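Long-range contacts in phosphatidylinositol-specific phospholipase C1 (Streptomyces antibioticus, PDB 3H4X), which is a member of the calcium-dependent phosphoinositide phospholipase C family, built as a barrel of beta strands surrounded by helices: residues A[37-42]-A[57-62]; A[46-51]-A[83-88]. One frame throughout, in Å; residues are numbered along the deposited sequence.

Interaction 1 (A[37-42]-A[57-62]); sequences HNAYEK and ALLELD. With EOH (ethanol), chain T.
Ala-39 and Tyr-40 belong to the loop that leaves barrel strand 31-36 and bends over its parallel neighbour, strand 58-64, to meet Leu-59, Glu-60, Leu-61 and Asp-62. A type I beta turn from Asn-38 to Glu-41 puts both residues against the strand. The backbone link is a hydrogen bond of 2.9 Å from Ala-39 N to Glu-60 O, with an N-H...O angle of 148° and the donor in the carbonyl plane. The same oxygen lies at the edge of the Tyr-40 ring, in its plane, 3.5 Å from Tyr-40 CD2. The Tyr-40 CG sits between its backbone N and carbonyl carbon (chi1 60°), which carries the ring along the strand to Asp-62. There Tyr-40 OH donates to Asp-62 OD2 at 2.6 Å. It arrives on the anti side, somewhat out of the carboxylate plane, and ring and carboxylate planes are 68° apart. This is the C-terminal end of the parallel barrel strands, the end that holds the active site in TIM-barrel enzymes. Tyr-40 CB meets Leu-61 CD2 at 3.8 Å, and Ala-39 CB meets Leu-59 CD2 at 3.8 Å. Glu-41 CG packs on one face of the tyrosine ring. His-37 lies next to the Glu-60 carboxylate, but the orientation of its ring is uncertain and Glu-60 has two conformers, so the detail is doubtful. In the conformer given, ethanol O, probably from the crystallisation liquor, donates a weak hydrogen bond of 3.2 Å to Glu-60 OE2. It is also hydrogen-bonded to Lys-127 NZ.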
loop_
_atom_site.group_PDB
_atom_site.type_symbol
_atom_site.label_atom_id
_atom_site.label_comp_id
_atom_site.label_asym_id
_atom_site.label_seq_id
_atom_site.Cartn_x
_atom_site.Cartn_y
_atom_site.Cartn_z
ATOM N N HIS A 37 7.567 -0.814 -6.893
ATOM C CA HIS A 37 8.223 -1.079 -5.625
ATOM C C HIS A 37 9.286 -0.014 -5.347
ATOM O O HIS A 37 9.940 0.471 -6.267
ATOM C CB HIS A 37 8.858 -2.472 -5.664
ATOM C CG HIS A 37 9.347 -2.950 -4.334
ATOM N ND1 HIS A 37 10.683 -3.115 -4.043
ATOM C CD2 HIS A 37 8.672 -3.285 -3.209
ATOM C CE1 HIS A 37 10.810 -3.541 -2.798
ATOM N NE2 HIS A 37 9.604 -3.650 -2.269
ATOM N N ASN A 38 9.452 0.354 -4.081
ATOM C CA ASN A 38 10.484 1.320 -3.690
ATOM C C ASN A 38 10.466 2.603 -4.523
ATOM O O ASN A 38 11.485 3.009 -5.088
ATOM C CB ASN A 38 11.872 0.678 -3.757
ATOM C CG ASN A 38 12.180 -0.175 -2.549
ATOM O OD1 ASN A 38 11.293 -0.523 -1.771
ATOM N ND2 ASN A 38 13.452 -0.513 -2.381
ATOM N N ALA A 39 9.301 3.246 -4.568
ATOM C CA ALA A 39 9.067 4.407 -5.425
ATOM C C ALA A 39 9.744 5.679 -4.914
ATOM O O ALA A 39 9.780 6.694 -5.610
ATOM C CB ALA A 39 7.573 4.633 -5.585
ATOM N N TYR A 40 10.280 5.610 -3.700
ATOM C CA TYR A 40 10.946 6.743 -3.062
ATOM C C TYR A 40 12.429 6.786 -3.424
ATOM O O TYR A 40 13.154 7.674 -2.980
ATOM C CB TYR A 40 10.814 6.621 -1.539
ATOM C CG TYR A 40 11.451 5.349 -1.039
ATOM C CD1 TYR A 40 12.793 5.317 -0.695
ATOM C CD2 TYR A 40 10.730 4.168 -0.974
ATOM C CE1 TYR A 40 13.395 4.151 -0.269
ATOM C CE2 TYR A 40 11.317 2.991 -0.551
ATOM C CZ TYR A 40 12.658 2.990 -0.198
ATOM O OH TYR A 40 13.290 1.840 0.223
ATOM N N GLU A 41 12.888 5.825 -4.218
ATOM C CA GLU A 41 14.303 5.769 -4.574
ATOM C C GLU A 41 14.639 6.725 -5.713
ATOM O O GLU A 41 14.006 6.705 -6.768
ATOM C CB GLU A 41 14.724 4.340 -4.916
ATOM C CG GLU A 41 14.698 3.418 -3.708
ATOM C CD GLU A 41 15.391 2.099 -3.952
ATOM O OE1 GLU A 41 15.172 1.499 -5.026
ATOM O OE2 GLU A 41 16.151 1.663 -3.063
ATOM N N LYS A 42 15.653 7.553 -5.488
ATOM C CA LYS A 42 16.044 8.575 -6.452
ATOM C C LYS A 42 16.436 7.979 -7.807
ATOM O O LYS A 42 16.272 8.620 -8.844
ATOM C CB LYS A 42 17.169 9.438 -5.872
ATOM C CG LYS A 42 16.719 10.314 -4.704
ATOM C CD LYS A 42 17.889 10.950 -3.958
ATOM C CE LYS A 42 18.531 9.978 -2.979
ATOM N NZ LYS A 42 19.574 10.640 -2.146
ATOM N N ALA A 57 -0.601 2.928 -10.007
ATOM C CA ALA A 57 -1.727 2.842 -9.080
ATOM C C ALA A 57 -1.277 2.604 -7.640
ATOM O O ALA A 57 -2.034 2.834 -6.692
ATOM C CB ALA A 57 -2.649 1.731 -9.514
ATOM N N LEU A 58 -0.054 2.107 -7.489
ATOM C CA LEU A 58 0.483 1.749 -6.187
ATOM C C LEU A 58 1.934 2.197 -6.141
ATOM O O LEU A 58 2.692 1.948 -7.075
ATOM C CB LEU A 58 0.363 0.235 -5.962
ATOM C CG LEU A 58 0.907 -0.375 -4.662
ATOM C CD1 LEU A 58 0.289 -1.741 -4.430
ATOM C CD2 LEU A 58 2.420 -0.478 -4.658
ATOM N N LEU A 59 2.296 2.899 -5.073
ATOM C CA LEU A 59 3.664 3.347 -4.856
ATOM C C LEU A 59 4.089 2.836 -3.500
ATOM O O LEU A 59 3.387 3.039 -2.509
ATOM C CB LEU A 59 3.744 4.872 -4.877
ATOM C CG LEU A 59 3.306 5.544 -6.177
ATOM C CD1 LEU A 59 3.274 7.050 -5.995
ATOM C CD2 LEU A 59 4.206 5.156 -7.340
ATOM N N GLU A 60 5.239 2.177 -3.443
ATOM C CA GLU A 60 5.671 1.559 -2.201
ATOM C C GLU A 60 6.752 2.372 -1.497
ATOM O O GLU A 60 7.674 2.893 -2.135
ATOM C CB GLU A 60 6.136 0.139 -2.479
ATOM C CG GLU A 60 6.426 -0.678 -1.245
ATOM C CD GLU A 60 6.849 -2.082 -1.601
ATOM O OE1 GLU A 60 6.885 -2.401 -2.810
ATOM O OE2 GLU A 60 7.146 -2.865 -0.679
ATOM N N LEU A 61 6.609 2.467 -0.177
ATOM C CA LEU A 61 7.502 3.224 0.697
ATOM C C LEU A 61 7.992 2.342 1.833
ATOM O O LEU A 61 7.210 1.580 2.407
ATOM C CB LEU A 61 6.750 4.393 1.334
ATOM C CG LEU A 61 6.123 5.443 0.429
ATOM C CD1 LEU A 61 5.405 6.496 1.253
ATOM C CD2 LEU A 61 7.187 6.080 -0.442
ATOM N N ASP A 62 9.273 2.473 2.174
ATOM C CA ASP A 62 9.866 1.778 3.319
ATOM C C ASP A 62 10.076 2.769 4.459
ATOM O O ASP A 62 10.795 3.759 4.293
ATOM C CB ASP A 62 11.212 1.158 2.934
ATOM C CG ASP A 62 11.076 0.012 1.949
ATOM O OD1 ASP A 62 10.055 -0.705 1.987
ATOM O OD2 ASP A 62 12.001 -0.183 1.137
HETATM C C1 EOH T . 6.269 -7.109 -0.132
HETATM C C2 EOH T . 7.411 -8.023 0.310
HETATM O O EOH T . 6.701 -6.049 -0.960
#

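Interaction 2 (A[46-51]-A[83-88]); sequences RYFADA and NSNCEG
The Tyr-47 ring is met obliquely by the carboxylate end of Glu-87, with Tyr-47 CD1 3.3 Å from Glu-87 CD and the two planes 52° apart. At the edge of this ring, in its plane, is Asp-50 OD2. The Phe-48 ring has Asn-85 OD1 at its edge, 3.4 Å from Phe-48 CD1. Cys-86 SG approaches the same ring obliquely, 4.7 Å from its centroid, in a sulfur-aromatic contact. Asn-85 CG lies between its own N and carbonyl carbon (chi1 57°), which sets the amide beside Phe-48, amide and ring crossing obliquely. Its ND2 donates to Tyr-45 O, outside both segments.

Tyr-47 is the N-cap of helix 48-52. Tyr-47 N donates to Asp-50 OD2 at 3.1 Å, within the first turn. The first N-H groups of the helix are served from across the contact. Phe-48 N bonds to Asn-85 O at 2.9 Å, the donor standing 54° out of the carbonyl plane. Ala-49 N donates to a water at 2.9 Å, and that water donates to Glu-87 OE1 at 2.7 Å. The Glu-87 carboxylate is thus tied to the helix start, while Arg-96, Thr-97 and Lys-98 give it backbone N-H bonds. This would probably stabilise its negative charge in a buried place. On the loop side, Ser-84 OG accepts from Cys-86 N at 3.3 Å, forming an ST turn.

Phe-48 also reaches Leu-59 and Leu-61 of strand 58-64 and Cys-107, Asp-110 and Met-111 of helix 104-117, filling the layer between barrel strand and outer helix.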
loop_
_atom_site.group_PDB
_atom_site.type_symbol
_atom_site.label_atom_id
_atom_site.label_comp_id
_atom_site.label_asym_id
_atom_site.label_seq_id
_atom_site.Cartn_x
_atom_site.Cartn_y
_atom_site.Cartn_z
ATOM N N ARG A 46 13.487 10.901 -9.757
ATOM C CA ARG A 46 14.318 11.959 -9.204
ATOM C C ARG A 46 13.652 12.622 -8.002
ATOM O O ARG A 46 14.291 12.862 -6.978
ATOM C CB ARG A 46 14.648 12.997 -10.277
ATOM C CG ARG A 46 15.591 14.080 -9.794
ATOM C CD ARG A 46 16.036 14.982 -10.926
ATOM N NE ARG A 46 16.783 16.136 -10.433
ATOM C CZ ARG A 46 18.028 16.078 -9.968
ATOM N NH1 ARG A 46 18.670 14.918 -9.924
ATOM N NH2 ARG A 46 18.629 17.180 -9.540
ATOM N N TYR A 47 12.366 12.926 -8.147
ATOM C CA TYR A 47 11.562 13.463 -7.055
ATOM C C TYR A 47 10.351 12.578 -6.846
ATOM O O TYR A 47 9.874 11.939 -7.786
ATOM C CB TYR A 47 11.083 14.879 -7.375
ATOM C CG TYR A 47 12.193 15.898 -7.454
ATOM C CD1 TYR A 47 12.670 16.533 -6.315
ATOM C CD2 TYR A 47 12.760 16.233 -8.676
ATOM C CE1 TYR A 47 13.689 17.473 -6.399
ATOM C CE2 TYR A 47 13.775 17.162 -8.766
ATOM C CZ TYR A 47 14.232 17.776 -7.630
ATOM O OH TYR A 47 15.244 18.702 -7.730
ATOM N N PHE A 48 9.837 12.549 -5.622
ATOM C CA PHE A 48 8.626 11.784 -5.372
ATOM C C PHE A 48 7.481 12.263 -6.266
ATOM O O PHE A 48 6.616 11.476 -6.643
ATOM C CB PHE A 48 8.226 11.802 -3.894
ATOM C CG PHE A 48 7.248 10.723 -3.546
ATOM C CD1 PHE A 48 7.631 9.394 -3.594
ATOM C CD2 PHE A 48 5.937 11.024 -3.216
ATOM C CE1 PHE A 48 6.735 8.383 -3.297
ATOM C CE2 PHE A 48 5.037 10.015 -2.914
ATOM C CZ PHE A 48 5.439 8.695 -2.954
ATOM N N ALA A 49 7.484 13.546 -6.625
ATOM C CA ALA A 49 6.483 14.067 -7.552
ATOM C C ALA A 49 6.496 13.280 -8.857
ATOM O O ALA A 49 5.456 13.088 -9.481
ATOM C CB ALA A 49 6.723 15.547 -7.826
ATOM N N ASP A 50 7.678 12.845 -9.282
ATOM C CA ASP A 50 7.783 12.042 -10.494
ATOM C C ASP A 50 7.137 10.667 -10.320
ATOM O O ASP A 50 6.542 10.136 -11.255
ATOM C CB ASP A 50 9.238 11.902 -10.936
ATOM C CG ASP A 50 9.859 13.232 -11.294
ATOM O OD1 ASP A 50 9.221 14.002 -12.048
ATOM O OD2 ASP A 50 10.971 13.511 -10.807
ATOM N N ALA A 51 7.249 10.089 -9.126
ATOM C CA ALA A 51 6.559 8.831 -8.844
ATOM C C ALA A 51 5.049 9.054 -8.921
ATOM O O ALA A 51 4.315 8.249 -9.498
ATOM C CB ALA A 51 6.956 8.293 -7.475
ATOM N N ASN A 83 17.054 8.429 3.026
ATOM C CA ASN A 83 17.561 8.282 1.677
ATOM C C ASN A 83 16.346 8.129 0.779
ATOM O O ASN A 83 15.783 7.041 0.650
ATOM C CB ASN A 83 18.508 7.081 1.587
ATOM C CG ASN A 83 19.122 6.915 0.211
ATOM O OD1 ASN A 83 18.624 7.452 -0.779
ATOM N ND2 ASN A 83 20.208 6.154 0.139
ATOM N N SER A 84 15.915 9.245 0.200
ATOM C CA SER A 84 14.622 9.296 -0.455
ATOM C C SER A 84 14.577 10.421 -1.469
ATOM O O SER A 84 15.431 11.315 -1.467
ATOM C CB SER A 84 13.527 9.543 0.582
ATOM O OG SER A 84 13.506 10.914 0.951
ATOM N N ASN A 85 13.557 10.377 -2.318
ATOM C CA ASN A 85 13.320 11.429 -3.295
ATOM C C ASN A 85 12.266 12.432 -2.828
ATOM O O ASN A 85 11.783 13.252 -3.608
ATOM C CB ASN A 85 12.932 10.826 -4.644
ATOM C CG ASN A 85 11.708 9.937 -4.560
ATOM O OD1 ASN A 85 10.976 9.957 -3.570
ATOM N ND2 ASN A 85 11.480 9.152 -5.603
ATOM N N CYS A 86 11.922 12.373 -1.548
ATOM C CA CYS A 86 10.902 13.255 -0.984
ATOM C C CYS A 86 11.502 14.614 -0.623
ATOM O O CYS A 86 12.627 14.678 -0.122
ATOM C CB CYS A 86 10.266 12.596 0.239
ATOM S SG CYS A 86 9.653 10.926 -0.103
ATOM N N GLU A 87 10.756 15.692 -0.876
ATOM C CA GLU A 87 11.273 17.054 -0.681
ATOM C C GLU A 87 10.609 17.833 0.443
ATOM O O GLU A 87 11.134 18.859 0.872
ATOM C CB GLU A 87 11.075 17.931 -1.916
ATOM C CG GLU A 87 11.333 17.363 -3.270
ATOM C CD GLU A 87 10.777 18.301 -4.338
ATOM O OE1 GLU A 87 9.814 17.921 -5.033
ATOM O OE2 GLU A 87 11.268 19.449 -4.449
ATOM N N GLY A 88 9.425 17.411 0.870
ATOM C CA GLY A 88 8.650 18.214 1.810
ATOM C C GLY A 88 8.191 19.534 1.210
ATOM O O GLY A 88 8.250 20.579 1.863
HETATM O O HOH W 1 8.602 15.478 -4.808
#

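Overall arrangement
The centres of interactions 1 and 2 are about 10 Å apart, on the same side of the chain's centre. Interaction 1 lies deeper, about 9 Å from that centre; interaction 2 is about 17 Å from it. Their segments alternate along the chain: 37-42, 46-51, 57-62, 83-88. Helix 48-52 and strand 58-64 are consecutive elements. The two contacts also touch directly. Asn-85 N probably donates to Tyr-40 O, and Asn-85 ND2 to Ala-39 O. Lys-42 packs on Asn-83, and both line an acetyl-group pocket with Asp-101. Interaction 1 ties loop 37-42 to strand 58-64, interaction 2 ties loop 83-88 to the start of helix 48-52, and Asn-85 joins the two loops.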